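Local coordinates for DNA mismatch repair protein MutS (Thermus aquaticus, PDB 1EWQ) that takes part in DNA mismatch repair, binding mismatched or damaged DNA and hydrolysing ATP weakly, at residues E278-L288 with A525-V536; L302-V313 with L602-P610. All blocks are in the same frame, centred on the assembly; numbering follows the deposited sequence.

In the fold
Interactions 1 and 2 are both buried and sit side by side, their centres about 12 Å apart. Interaction 1 is internal to the helical domain III and sets the start of helix 282-293 against helix 514-540; its polar centre is a buried carboxylate bonded to backbone N-H groups, flanked by apolar packing. Interaction 2 packs helix 299-314, the next helix in the chain, on the loop after helix 589-603 of the ATPase domain, mostly through aliphatic and aromatic groups with one arginine-to-carbonyl bond. Helix 514-540 serves both, since its Ala534 lies against Phe312 and Val313 of 302-313. The nearest atoms of interactions 1 and 2 are about 29 Å and 45 Å from the bound DNA.

Interaction 1: E278-L288 with A525-V536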
loop_
_atom_site.group_PDB
_atom_site.type_symbol
_atom_site.label_atom_id
_atom_site.label_comp_id
_atom_site.label_asym_id
_atom_site.label_seq_id
_atom_site.Cartn_x
_atom_site.Cartn_y
_atom_site.Cartn_z
ATOM N N GLU C 278 1.707 16.819 21.885
ATOM C CA GLU C 278 2.950 16.457 22.559
ATOM C C GLU C 278 2.528 15.754 23.844
ATOM O O GLU C 278 3.245 15.755 24.855
ATOM C CB GLU C 278 3.773 17.699 22.891
ATOM C CG GLU C 278 4.057 18.571 21.697
ATOM C CD GLU C 278 5.268 19.460 21.907
ATOM O OE1 GLU C 278 5.669 19.653 23.082
ATOM O OE2 GLU C 278 5.816 19.971 20.901
ATOM N N THR C 279 1.338 15.166 23.784
ATOM C CA THR C 279 0.763 14.450 24.905
ATOM C C THR C 279 1.639 13.261 25.315
ATOM O O THR C 279 2.287 12.646 24.487
ATOM C CB THR C 279 -0.660 13.968 24.544
ATOM O OG1 THR C 279 -1.303 13.458 25.712
ATOM C CG2 THR C 279 -0.613 12.880 23.503
ATOM N N ARG C 280 1.656 12.948 26.603
ATOM C CA ARG C 280 2.470 11.843 27.099
ATOM C C ARG C 280 1.727 10.513 27.264
ATOM O O ARG C 280 2.340 9.453 27.193
ATOM C CB ARG C 280 3.130 12.253 28.417
ATOM C CG ARG C 280 4.291 13.232 28.220
ATOM C CD ARG C 280 5.386 12.553 27.409
ATOM N NE ARG C 280 6.393 13.461 26.864
ATOM C CZ ARG C 280 7.495 13.842 27.504
ATOM N NH1 ARG C 280 7.747 13.399 28.734
ATOM N NH2 ARG C 280 8.355 14.653 26.902
ATOM N N THR C 281 0.413 10.565 27.451
ATOM C CA THR C 281 -0.376 9.348 27.624
ATOM C C THR C 281 -1.448 9.168 26.540
ATOM O O THR C 281 -1.837 10.122 25.870
ATOM C CB THR C 281 -1.083 9.358 28.967
ATOM O OG1 THR C 281 -2.046 10.415 28.975
ATOM C CG2 THR C 281 -0.089 9.585 30.093
ATOM N N ALA C 282 -1.938 7.941 26.382
ATOM C CA ALA C 282 -2.961 7.682 25.378
ATOM C C ALA C 282 -4.262 8.402 25.755
ATOM O O ALA C 282 -4.880 9.033 24.905
ATOM C CB ALA C 282 -3.195 6.174 25.224
ATOM N N PRO C 283 -4.689 8.316 27.030
ATOM C CA PRO C 283 -5.924 8.991 27.455
ATOM C C PRO C 283 -5.847 10.492 27.139
ATOM O O PRO C 283 -6.846 11.127 26.800
ATOM C CB PRO C 283 -5.972 8.722 28.956
ATOM C CG PRO C 283 -5.301 7.367 29.082
ATOM C CD PRO C 283 -4.129 7.492 28.124
ATOM N N GLY C 284 -4.640 11.039 27.254
ATOM C CA GLY C 284 -4.408 12.441 26.968
ATOM C C GLY C 284 -4.505 12.713 25.481
ATOM O O GLY C 284 -5.147 13.669 25.070
ATOM N N ARG C 285 -3.871 11.887 24.660
ATOM C CA ARG C 285 -3.964 12.087 23.213
ATOM C C ARG C 285 -5.427 12.002 22.788
ATOM O O ARG C 285 -5.878 12.771 21.941
ATOM C CB ARG C 285 -3.159 11.030 22.447
ATOM C CG ARG C 285 -3.284 11.174 20.938
ATOM C CD ARG C 285 -2.378 10.212 20.176
ATOM N NE ARG C 285 -0.969 10.477 20.441
ATOM C CZ ARG C 285 0.040 9.737 19.988
ATOM N NH1 ARG C 285 -0.185 8.672 19.226
ATOM N NH2 ARG C 285 1.280 10.052 20.326
ATOM N N ARG C 286 -6.161 11.057 23.376
ATOM C CA ARG C 286 -7.576 10.886 23.055
ATOM C C ARG C 286 -8.405 12.097 23.497
ATOM O O ARG C 286 -9.279 12.560 22.760
ATOM C CB ARG C 286 -8.132 9.605 23.693
ATOM C CG ARG C 286 -7.646 8.286 23.021
ATOM C CD ARG C 286 -8.528 7.085 23.429
ATOM N NE ARG C 286 -8.471 6.818 24.865
ATOM C CZ ARG C 286 -7.563 6.034 25.437
ATOM N NH1 ARG C 286 -6.642 5.430 24.692
ATOM N NH2 ARG C 286 -7.546 5.886 26.754
ATOM N N LEU C 287 -8.138 12.610 24.694
ATOM C CA LEU C 287 -8.861 13.774 25.178
ATOM C C LEU C 287 -8.590 14.974 24.264
ATOM O O LEU C 287 -9.514 15.708 23.906
ATOM C CB LEU C 287 -8.433 14.128 26.599
ATOM C CG LEU C 287 -9.175 15.333 27.191
ATOM C CD1 LEU C 287 -10.636 14.927 27.445
ATOM C CD2 LEU C 287 -8.503 15.781 28.499
ATOM N N LEU C 288 -7.327 15.173 23.882
ATOM C CA LEU C 288 -6.993 16.292 23.012
ATOM C C LEU C 288 -7.713 16.139 21.676
ATOM O O LEU C 288 -8.224 17.101 21.127
ATOM C CB LEU C 288 -5.476 16.385 22.784
ATOM C CG LEU C 288 -5.017 17.525 21.863
ATOM C CD1 LEU C 288 -5.710 18.829 22.257
ATOM C CD2 LEU C 288 -3.496 17.673 21.930
ATOM N N ALA C 525 -5.334 12.558 32.374
ATOM C CA ALA C 525 -5.471 12.794 30.939
ATOM C C ALA C 525 -5.586 14.306 30.727
ATOM O O ALA C 525 -4.929 14.883 29.860
ATOM C CB ALA C 525 -6.718 12.092 30.391
ATOM N N GLU C 526 -6.421 14.945 31.536
ATOM C CA GLU C 526 -6.607 16.383 31.419
ATOM C C GLU C 526 -5.304 17.135 31.675
ATOM O O GLU C 526 -4.914 18.004 30.899
ATOM C CB GLU C 526 -7.688 16.857 32.394
ATOM C CG GLU C 526 -8.765 17.676 31.717
ATOM C CD GLU C 526 -9.831 18.158 32.673
ATOM O OE1 GLU C 526 -10.501 17.310 33.306
ATOM O OE2 GLU C 526 -9.993 19.391 32.783
ATOM N N LEU C 527 -4.623 16.791 32.763
ATOM C CA LEU C 527 -3.363 17.441 33.099
ATOM C C LEU C 527 -2.334 17.181 32.007
ATOM O O LEU C 527 -1.494 18.031 31.731
ATOM C CB LEU C 527 -2.848 16.921 34.442
ATOM C CG LEU C 527 -3.837 17.150 35.581
ATOM C CD1 LEU C 527 -3.414 16.366 36.802
ATOM C CD2 LEU C 527 -3.920 18.648 35.885
ATOM N N ASP C 528 -2.400 15.998 31.395
ATOM C CA ASP C 528 -1.478 15.640 30.317
ATOM C C ASP C 528 -1.686 16.633 29.166
ATOM O O ASP C 528 -0.714 17.138 28.589
ATOM C CB ASP C 528 -1.742 14.188 29.864
ATOM C CG ASP C 528 -0.787 13.705 28.753
ATOM O OD1 ASP C 528 0.345 14.228 28.638
ATOM O OD2 ASP C 528 -1.170 12.773 28.002
ATOM N N VAL C 529 -2.947 16.936 28.862
ATOM C CA VAL C 529 -3.280 17.864 27.783
ATOM C C VAL C 529 -2.848 19.309 28.055
ATOM O O VAL C 529 -2.237 19.953 27.203
ATOM C CB VAL C 529 -4.785 17.818 27.478
ATOM C CG1 VAL C 529 -5.165 18.938 26.523
ATOM C CG2 VAL C 529 -5.135 16.460 26.837
ATOM N N TYR C 530 -3.159 19.812 29.242
ATOM C CA TYR C 530 -2.786 21.170 29.607
ATOM C C TYR C 530 -1.269 21.359 29.572
ATOM O O TYR C 530 -0.773 22.349 29.034
ATOM C CB TYR C 530 -3.316 21.492 31.001
ATOM C CG TYR C 530 -4.823 21.542 31.089
ATOM C CD1 TYR C 530 -5.499 20.954 32.162
ATOM C CD2 TYR C 530 -5.577 22.225 30.132
ATOM C CE1 TYR C 530 -6.887 21.053 32.274
ATOM C CE2 TYR C 530 -6.967 22.332 30.242
ATOM C CZ TYR C 530 -7.613 21.745 31.312
ATOM O OH TYR C 530 -8.982 21.873 31.430
ATOM N N ALA C 531 -0.533 20.410 30.143
ATOM C CA ALA C 531 0.925 20.501 30.150
ATOM C C ALA C 531 1.458 20.402 28.719
ATOM O O ALA C 531 2.424 21.079 28.349
ATOM C CB ALA C 531 1.521 19.391 31.023
ATOM N N ALA C 532 0.808 19.568 27.909
ATOM C CA ALA C 532 1.202 19.383 26.514
ATOM C C ALA C 532 0.976 20.642 25.671
ATOM O O ALA C 532 1.816 21.006 24.848
ATOM C CB ALA C 532 0.442 18.212 25.908
ATOM N N LEU C 533 -0.164 21.293 25.866
ATOM C CA LEU C 533 -0.463 22.504 25.112
ATOM C C LEU C 533 0.483 23.610 25.560
ATOM O O LEU C 533 0.839 24.485 24.763
ATOM C CB LEU C 533 -1.922 22.932 25.327
ATOM C CG LEU C 533 -2.983 21.986 24.738
ATOM C CD1 LEU C 533 -4.382 22.452 25.104
ATOM C CD2 LEU C 533 -2.830 21.941 23.229
ATOM N N ALA C 534 0.891 23.571 26.831
ATOM C CA ALA C 534 1.816 24.576 27.348
ATOM C C ALA C 534 3.177 24.325 26.722
ATOM O O ALA C 534 3.880 25.264 26.358
ATOM C CB ALA C 534 1.918 24.497 28.881
ATOM N N GLU C 535 3.531 23.049 26.600
ATOM C CA GLU C 535 4.799 22.636 26.011
ATOM C C GLU C 535 4.919 23.174 24.585
ATOM O O GLU C 535 5.942 23.752 24.213
ATOM C CB GLU C 535 4.881 21.113 25.979
ATOM C CG GLU C 535 6.283 20.553 25.849
ATOM C CD GLU C 535 7.101 20.738 27.122
ATOM O OE1 GLU C 535 6.507 21.060 28.167
ATOM O OE2 GLU C 535 8.331 20.553 27.083
ATOM N N VAL C 536 3.873 22.964 23.790
ATOM C CA VAL C 536 3.841 23.420 22.409
ATOM C C VAL C 536 3.916 24.943 22.364
ATOM O O VAL C 536 4.627 25.518 21.546
ATOM C CB VAL C 536 2.529 22.970 21.701
ATOM C CG1 VAL C 536 2.328 23.760 20.407
ATOM C CG2 VAL C 536 2.587 21.493 21.396
#
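Gly284 and Ala525 bring the backbones within 4.1 Å (CA to CA) where the axes of helices 282-288 and 525-536 cross at -70°, 7.8 Å apart at their closest. Beside this crossing Asp528 carries the polar part of the contact. Its CG stands anti to its own backbone N (chi1 -178°), which sends the carboxylate out of helix 525-536 into the turn that precedes helix 282-288. Asp528 OD1 accepts from Arg280 N at 2.7 Å through its syn lone pair, in a nearly straight bond (167°). OD2 takes Thr281 N and Thr281 OG1, although its modelled place is less certain because it lies too close to a neighbour. Thr281 OG1 has a second task, accepting from Gly284 N at 3.2 Å as the N-cap of the helix. With a valine in its place the capping acceptor and the hydroxyl donor to Asp528 would be gone, so Gly284 N would probably lose its cap and the carboxylate one of its holds.

Apolar groups fill the crossing. Val529 CG2 rests 3.3 Å from Gly284 O and also meets Leu287 CD2, which reaches across to the backbone of helix 525-536, 3.5 Å from Glu526 CA. Pro283 CB touches Ala525 CB at 3.7 Å. At the other end the extended Glu278 runs obliquely over Val536, with Glu278 CG 3.3 Å from Val536 CG2, while its carboxylate pairs with Arg539; Glu535 turns its own acid to Arg319 and Arg323. Small residues at the crossing, an N-capping threonine and an aspartate from the partner helix gripping the backbone amides at the helix start together mark a capped helix N-terminus docked on a long helix, here within the largely helical domain III of MutS.

Interaction 2: L302-V313 with L602-P610; sequences LEARLDRVEGFV and LAQVGSFVP
Phe608 brings its ring up against helix 302-313, where it overlaps Leu306, Val309, Glu310 and Val313. The loop that carries it follows a Schellman motif closing helix 589-603 of the P-loop ATPase domain: Ser607 N bonds to Leu602 O, Gly606 N to Ala603 O, and Gly606 has positive phi (92°). Domain III supplies the helix, so the contact joins the two domains within one chain.

The ring meets its neighbours at different places. With Val309 CG1 anti to the backbone N (chi1 177°), this methyl goes to the ring while CG2 is directed to Gly606 O. Val309 CG1 approaches Phe608 CE1 obliquely at 3.6 Å. Leu306 CD2 comes to Phe608 CD1 in the same slanting manner. Glu310 CB lies in the ring plane at the edge, 3.9 Å from Phe608 CZ, its carboxylate being paired with Arg314. Val313 CG2 adds a looser contact at Phe608 CE2.

Toward its N-terminal end the helix segment packs against the turn. Gly606 presents its CA to Arg305 CB at 4.1 Å; a side chain here would clash with that CB, and the backbone angles also suit a residue without one. Leu306 CD2 and Val309 CG2 both touch Gly606 O, so two methyl groups press on this carbonyl oxygen. Leu302 reaches the end of the ATPase helix with CD2 3.4 Å from Gln604 O, while the side-chain NE2 of Gln604 bonds to the backbone oxygens of Phe619 and Leu296.

Arg305 provides the polar link. Its chain is extended from CG to NE, which carries the guanidinium past Gly606 to the preceding residue, and Trp291 engages the same arginine by a cation-pi contact. Arg305 NH1 donates to Val605 O at 2.9 Å, coming from above the carbonyl plane, 52° out of it, instead of along a lone pair.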
loop_
_atom_site.group_PDB
_atom_site.type_symbol
_atom_site.label_atom_id
_atom_site.label_comp_id
_atom_site.label_asym_id
_atom_site.label_seq_id
_atom_site.Cartn_x
_atom_site.Cartn_y
_atom_site.Cartn_z
ATOM N N LEU C 302 -13.632 27.853 28.270
ATOM C CA LEU C 302 -12.423 28.068 27.480
ATOM C C LEU C 302 -11.390 28.845 28.291
ATOM O O LEU C 302 -10.215 28.497 28.305
ATOM C CB LEU C 302 -12.745 28.814 26.182
ATOM C CG LEU C 302 -13.393 27.939 25.101
ATOM C CD1 LEU C 302 -13.938 28.816 23.991
ATOM C CD2 LEU C 302 -12.371 26.928 24.567
ATOM N N GLU C 303 -11.831 29.893 28.976
ATOM C CA GLU C 303 -10.916 30.693 29.792
ATOM C C GLU C 303 -10.322 29.823 30.909
ATOM O O GLU C 303 -9.183 30.031 31.325
ATOM C CB GLU C 303 -11.651 31.903 30.386
ATOM C CG GLU C 303 -12.325 32.797 29.334
ATOM C CD GLU C 303 -11.358 33.744 28.636
ATOM O OE1 GLU C 303 -10.164 33.402 28.491
ATOM O OE2 GLU C 303 -11.794 34.838 28.217
ATOM N N ALA C 304 -11.083 28.839 31.381
ATOM C CA ALA C 304 -10.600 27.943 32.428
ATOM C C ALA C 304 -9.513 27.028 31.860
ATOM O O ALA C 304 -8.521 26.751 32.529
ATOM C CB ALA C 304 -11.754 27.108 33.005
ATOM N N ARG C 305 -9.702 26.557 30.630
ATOM C CA ARG C 305 -8.696 25.700 30.006
ATOM C C ARG C 305 -7.431 26.530 29.777
ATOM O O ARG C 305 -6.316 26.057 29.994
ATOM C CB ARG C 305 -9.188 25.147 28.658
ATOM C CG ARG C 305 -10.228 24.012 28.712
ATOM C CD ARG C 305 -10.534 23.525 27.277
ATOM N NE ARG C 305 -11.554 22.474 27.227
ATOM C CZ ARG C 305 -12.036 21.929 26.111
ATOM N NH1 ARG C 305 -11.596 22.321 24.922
ATOM N NH2 ARG C 305 -12.979 20.995 26.185
ATOM N N LEU C 306 -7.605 27.769 29.333
ATOM C CA LEU C 306 -6.455 28.632 29.081
ATOM C C LEU C 306 -5.734 28.956 30.383
ATOM O O LEU C 306 -4.516 29.112 30.392
ATOM C CB LEU C 306 -6.888 29.921 28.363
ATOM C CG LEU C 306 -7.267 29.776 26.882
ATOM C CD1 LEU C 306 -7.854 31.083 26.382
ATOM C CD2 LEU C 306 -6.038 29.364 26.051
ATOM N N ASP C 307 -6.472 29.056 31.490
ATOM C CA ASP C 307 -5.816 29.334 32.763
ATOM C C ASP C 307 -4.883 28.188 33.109
ATOM O O ASP C 307 -3.733 28.421 33.460
ATOM C CB ASP C 307 -6.826 29.550 33.893
ATOM C CG ASP C 307 -7.550 30.870 33.766
ATOM O OD1 ASP C 307 -6.935 31.825 33.245
ATOM O OD2 ASP C 307 -8.726 30.967 34.180
ATOM N N ARG C 308 -5.361 26.951 32.984
ATOM C CA ARG C 308 -4.519 25.805 33.286
ATOM C C ARG C 308 -3.302 25.714 32.356
ATOM O O ARG C 308 -2.205 25.345 32.786
ATOM C CB ARG C 308 -5.336 24.515 33.224
ATOM C CG ARG C 308 -6.345 24.393 34.361
ATOM C CD ARG C 308 -6.771 22.946 34.584
ATOM N NE ARG C 308 -6.293 22.439 35.869
ATOM C CZ ARG C 308 -5.006 22.350 36.204
ATOM N NH1 ARG C 308 -4.068 22.719 35.340
ATOM N NH2 ARG C 308 -4.651 21.938 37.422
ATOM N N VAL C 309 -3.494 26.047 31.084
ATOM C CA VAL C 309 -2.396 26.011 30.118
ATOM C C VAL C 309 -1.359 27.053 30.537
ATOM O O VAL C 309 -0.176 26.752 30.703
ATOM C CB VAL C 309 -2.881 26.370 28.693
ATOM C CG1 VAL C 309 -1.704 26.405 27.725
ATOM C CG2 VAL C 309 -3.934 25.372 28.237
ATOM N N GLU C 310 -1.828 28.283 30.712
ATOM C CA GLU C 310 -0.964 29.387 31.107
ATOM C C GLU C 310 -0.185 29.037 32.360
ATOM O O GLU C 310 0.981 29.394 32.496
ATOM C CB GLU C 310 -1.798 30.641 31.357
ATOM C CG GLU C 310 -0.977 31.872 31.685
ATOM C CD GLU C 310 -1.779 33.153 31.528
ATOM O OE1 GLU C 310 -2.698 33.391 32.330
ATOM O OE2 GLU C 310 -1.495 33.918 30.585
ATOM N N GLY C 311 -0.846 28.330 33.271
ATOM C CA GLY C 311 -0.209 27.929 34.510
ATOM C C GLY C 311 0.984 27.027 34.266
ATOM O O GLY C 311 2.000 27.144 34.952
ATOM N N PHE C 312 0.874 26.120 33.302
ATOM C CA PHE C 312 1.990 25.228 33.005
ATOM C C PHE C 312 3.026 25.940 32.142
ATOM O O PHE C 312 4.172 25.512 32.067
ATOM C CB PHE C 312 1.510 23.957 32.302
ATOM C CG PHE C 312 1.031 22.883 33.241
ATOM C CD1 PHE C 312 -0.275 22.409 33.169
ATOM C CD2 PHE C 312 1.890 22.329 34.179
ATOM C CE1 PHE C 312 -0.716 21.397 34.017
ATOM C CE2 PHE C 312 1.459 21.312 35.036
ATOM C CZ PHE C 312 0.151 20.844 34.953
ATOM N N VAL C 313 2.619 27.022 31.484
ATOM C CA VAL C 313 3.549 27.779 30.662
ATOM C C VAL C 313 4.501 28.520 31.594
ATOM O O VAL C 313 5.692 28.620 31.321
ATOM C CB VAL C 313 2.817 28.802 29.760
ATOM C CG1 VAL C 313 3.807 29.833 29.225
ATOM C CG2 VAL C 313 2.144 28.078 28.596
ATOM N N LEU C 602 -7.710 26.605 17.261
ATOM C CA LEU C 602 -6.875 26.399 18.439
ATOM C C LEU C 602 -7.418 27.144 19.658
ATOM O O LEU C 602 -7.447 26.606 20.761
ATOM C CB LEU C 602 -5.431 26.834 18.147
ATOM C CG LEU C 602 -4.642 25.966 17.157
ATOM C CD1 LEU C 602 -3.289 26.616 16.855
ATOM C CD2 LEU C 602 -4.449 24.580 17.740
ATOM N N ALA C 603 -7.853 28.383 19.464
ATOM C CA ALA C 603 -8.401 29.151 20.578
ATOM C C ALA C 603 -9.665 28.504 21.149
ATOM O O ALA C 603 -9.878 28.499 22.365
ATOM C CB ALA C 603 -8.715 30.569 20.134
ATOM N N GLN C 604 -10.511 27.958 20.281
ATOM C CA GLN C 604 -11.745 27.358 20.768
ATOM C C GLN C 604 -11.588 25.941 21.291
ATOM O O GLN C 604 -12.561 25.243 21.617
ATOM C CB GLN C 604 -12.838 27.491 19.699
ATOM C CG GLN C 604 -13.334 28.955 19.668
ATOM C CD GLN C 604 -14.415 29.232 18.656
ATOM O OE1 GLN C 604 -14.146 29.802 17.599
ATOM N NE2 GLN C 604 -15.651 28.833 18.966
ATOM N N VAL C 605 -10.331 25.551 21.429
ATOM C CA VAL C 605 -9.988 24.257 21.971
ATOM C C VAL C 605 -9.311 24.542 23.316
ATOM O O VAL C 605 -9.113 23.650 24.147
ATOM C CB VAL C 605 -9.078 23.493 20.966
ATOM C CG1 VAL C 605 -7.784 23.033 21.613
ATOM C CG2 VAL C 605 -9.864 22.344 20.377
ATOM N N GLY C 606 -8.981 25.812 23.537
ATOM C CA GLY C 606 -8.351 26.207 24.789
ATOM C C GLY C 606 -6.842 26.190 24.711
ATOM O O GLY C 606 -6.160 26.106 25.729
ATOM N N SER C 607 -6.324 26.266 23.492
ATOM C CA SER C 607 -4.897 26.259 23.256
ATOM C C SER C 607 -4.407 27.665 22.939
ATOM O O SER C 607 -5.177 28.509 22.478
ATOM C CB SER C 607 -4.582 25.347 22.067
ATOM O OG SER C 607 -3.260 25.529 21.585
ATOM N N PHE C 608 -3.129 27.918 23.208
ATOM C CA PHE C 608 -2.534 29.209 22.869
ATOM C C PHE C 608 -2.466 29.148 21.334
ATOM O O PHE C 608 -2.595 28.068 20.756
ATOM C CB PHE C 608 -1.126 29.326 23.455
ATOM C CG PHE C 608 -1.090 29.802 24.883
ATOM C CD1 PHE C 608 -2.100 29.468 25.774
ATOM C CD2 PHE C 608 -0.016 30.574 25.345
ATOM C CE1 PHE C 608 -2.052 29.889 27.101
ATOM C CE2 PHE C 608 0.046 31.002 26.673
ATOM C CZ PHE C 608 -0.974 30.660 27.555
ATOM N N VAL C 609 -2.238 30.278 20.670
ATOM C CA VAL C 609 -2.210 30.282 19.209
ATOM C C VAL C 609 -0.941 30.918 18.638
ATOM O O VAL C 609 -0.236 31.654 19.333
ATOM C CB VAL C 609 -3.453 31.023 18.656
ATOM C CG1 VAL C 609 -4.738 30.385 19.214
ATOM C CG2 VAL C 609 -3.391 32.501 19.052
ATOM N N PRO C 610 -0.633 30.632 17.357
ATOM C CA PRO C 610 0.557 31.174 16.688
ATOM C C PRO C 610 0.396 32.620 16.227
ATOM O O PRO C 610 0.012 32.876 15.090
ATOM C CB PRO C 610 0.757 30.213 15.511
ATOM C CG PRO C 610 -0.658 29.830 15.167
ATOM C CD PRO C 610 -1.260 29.581 16.532
#